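Motility protein B (Helicobacter pylori, PDB 3S0W) probably forms, with MotA, the stator of the flagellar motor, its periplasmic OmpA-like domain possibly fastening the torque-generating machinery to the cell wall. Local coordinates at residues V84-R89 with I158-D163. Sequence-based numbering, arbitrary orientation.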
loop_
_atom_site.group_PDB
_atom_site.type_symbol
_atom_site.label_atom_id
_atom_site.label_comp_id
_atom_site.label_asym_id
_atom_site.label_seq_id
_atom_site.Cartn_x
_atom_site.Cartn_y
_atom_site.Cartn_z
ATOM N N VAL B 84 2.191 15.129 -1.284
ATOM C CA VAL B 84 2.848 13.825 -1.310
ATOM C C VAL B 84 2.198 12.825 -0.330
ATOM O O VAL B 84 1.838 13.207 0.784
ATOM C CB VAL B 84 4.410 13.975 -1.061
ATOM C CG1 VAL B 84 4.715 14.284 0.399
ATOM C CG2 VAL B 84 5.192 12.726 -1.501
ATOM N N HIS B 85 1.981 11.582 -0.762
ATOM C CA HIS B 85 1.649 10.489 0.184
ATOM C C HIS B 85 2.835 9.525 0.233
ATOM O O HIS B 85 3.536 9.317 -0.765
ATOM C CB HIS B 85 0.315 9.743 -0.142
ATOM C CG HIS B 85 -0.020 8.636 0.832
ATOM N ND1 HIS B 85 -0.915 8.797 1.874
ATOM C CD2 HIS B 85 0.429 7.354 0.924
ATOM C CE1 HIS B 85 -0.983 7.674 2.572
ATOM N NE2 HIS B 85 -0.174 6.790 2.020
ATOM N N ILE B 86 3.054 8.959 1.410
ATOM C CA ILE B 86 4.183 8.082 1.667
ATOM C C ILE B 86 3.649 6.742 2.102
ATOM O O ILE B 86 2.933 6.647 3.094
ATOM C CB ILE B 86 5.058 8.650 2.796
ATOM C CG1 ILE B 86 5.542 10.044 2.449
ATOM C CG2 ILE B 86 6.241 7.734 3.142
ATOM C CD1 ILE B 86 4.807 11.066 3.233
ATOM N N ASN B 87 3.984 5.706 1.342
ATOM C CA ASN B 87 3.536 4.339 1.628
ATOM C C ASN B 87 4.744 3.500 1.974
ATOM O O ASN B 87 5.652 3.331 1.156
ATOM C CB ASN B 87 2.866 3.758 0.381
ATOM C CG ASN B 87 2.230 2.382 0.620
ATOM O OD1 ASN B 87 1.483 2.170 1.568
ATOM N ND2 ASN B 87 2.480 1.469 -0.286
ATOM N N VAL B 88 4.751 2.978 3.184
ATOM C CA VAL B 88 5.818 2.107 3.659
ATOM C C VAL B 88 5.469 0.618 3.405
ATOM O O VAL B 88 4.504 0.069 3.975
ATOM C CB VAL B 88 6.081 2.382 5.150
ATOM C CG1 VAL B 88 7.218 1.526 5.638
ATOM C CG2 VAL B 88 6.361 3.880 5.357
ATOM N N ARG B 89 6.242 -0.007 2.528
ATOM C CA ARG B 89 5.966 -1.343 2.013
ATOM C C ARG B 89 6.915 -2.370 2.573
ATOM O O ARG B 89 8.149 -2.161 2.536
ATOM C CB ARG B 89 6.130 -1.333 0.503
ATOM C CG ARG B 89 5.034 -0.575 -0.207
ATOM C CD ARG B 89 5.494 -0.073 -1.542
ATOM N NE ARG B 89 4.399 0.628 -2.197
ATOM C CZ ARG B 89 4.241 0.702 -3.515
ATOM N NH1 ARG B 89 5.109 0.124 -4.326
ATOM N NH2 ARG B 89 3.195 1.330 -4.026
ATOM N N ILE B 158 9.871 2.442 0.737
ATOM C CA ILE B 158 9.011 3.553 0.985
ATOM C C ILE B 158 8.676 4.166 -0.383
ATOM O O ILE B 158 9.582 4.547 -1.108
ATOM C CB ILE B 158 9.723 4.563 1.888
ATOM C CG1 ILE B 158 10.169 3.855 3.185
ATOM C CG2 ILE B 158 8.822 5.773 2.118
ATOM C CD1 ILE B 158 11.022 4.652 4.090
ATOM N N PHE B 159 7.379 4.236 -0.719
ATOM C CA PHE B 159 6.925 4.803 -1.980
ATOM C C PHE B 159 6.258 6.182 -1.822
ATOM O O PHE B 159 5.439 6.390 -0.911
ATOM C CB PHE B 159 6.013 3.800 -2.678
ATOM C CG PHE B 159 5.440 4.282 -3.986
ATOM C CD1 PHE B 159 6.259 4.565 -5.064
ATOM C CD2 PHE B 159 4.057 4.418 -4.148
ATOM C CE1 PHE B 159 5.723 4.981 -6.271
ATOM C CE2 PHE B 159 3.508 4.834 -5.371
ATOM C CZ PHE B 159 4.334 5.119 -6.426
ATOM N N PHE B 160 6.636 7.103 -2.710
ATOM C CA PHE B 160 6.186 8.504 -2.711
ATOM C C PHE B 160 5.437 8.812 -4.023
ATOM O O PHE B 160 5.967 8.566 -5.102
ATOM C CB PHE B 160 7.380 9.461 -2.664
ATOM C CG PHE B 160 8.317 9.245 -1.521
ATOM C CD1 PHE B 160 8.199 10.000 -0.361
ATOM C CD2 PHE B 160 9.369 8.348 -1.625
ATOM C CE1 PHE B 160 9.090 9.827 0.714
ATOM C CE2 PHE B 160 10.233 8.138 -0.563
ATOM C CZ PHE B 160 10.095 8.894 0.611
ATOM N N SER B 161 4.257 9.407 -3.892
ATOM C CA SER B 161 3.366 9.667 -5.014
ATOM C C SER B 161 2.365 10.767 -4.623
ATOM O O SER B 161 2.347 11.214 -3.472
ATOM C CB SER B 161 2.629 8.373 -5.379
ATOM O OG SER B 161 1.676 8.048 -4.395
ATOM N N THR B 162 1.540 11.212 -5.565
ATOM C CA THR B 162 0.448 12.152 -5.229
ATOM C C THR B 162 -0.832 11.546 -5.771
ATOM O O THR B 162 -0.768 10.535 -6.470
ATOM C CB THR B 162 0.617 13.533 -5.890
ATOM O OG1 THR B 162 0.444 13.371 -7.292
ATOM C CG2 THR B 162 2.007 14.112 -5.640
ATOM N N ASP B 163 -1.968 12.157 -5.458
ATOM C CA ASP B 163 -3.271 11.776 -6.000
ATOM C C ASP B 163 -3.769 12.734 -7.054
ATOM O O ASP B 163 -4.941 12.998 -7.113
ATOM C CB ASP B 163 -4.304 11.821 -4.883
ATOM C CG ASP B 163 -4.211 10.631 -3.986
ATOM O OD1 ASP B 163 -3.612 9.620 -4.413
ATOM O OD2 ASP B 163 -4.730 10.721 -2.841
#
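R89 lies alongside F159, both side chains running the same way, and its guanidinium carries one face over the phenylalanine: F159 CB lies 3.6 Å above the guanidinium plane, offset toward its rim. The two planes are 34° apart, and R89 NH2 comes 3.2 Å from F159 CD2, an oblique approach rather than a flat stack. R89 gets there by an extended chain from CG to NE; with CG anti to the backbone N (chi1 178°), the F159 ring is set beside it.

On the face that carries I86, V88, I158 and F160 the contacts are between apolar side chains. I86 CG2 meets I158 CG2 at 3.4 Å, and I86 CG1 packs obliquely on the F160 ring, 3.9 Å from CD1. At the start of its strand, V84 CG2 reaches the edge of the same ring.

Behind these side chains is a regular antiparallel pairing. N87 and F159 form a hydrogen-bonded pair, N87 N to F159 O 2.8 Å and F159 N to N87 O 2.7 Å; H85 and S161 form the next, with the S161 N to H85 O bond the longest at 3.2 Å. I86 and F160 form the non-hydrogen-bonded pair between them, and V88 and I158 the one beyond N87–F159.

In the conformer given here, H85 NE2 is hydrogen-bonded to S131 OG and the H85 ring meets Y135 of the second subunit. Both are interior strands of the mixed sheet of the OmpA-like domain: 130-134 runs parallel beside 85-90, 43-48 flanks 156-161, and helix 105-122 covers V88.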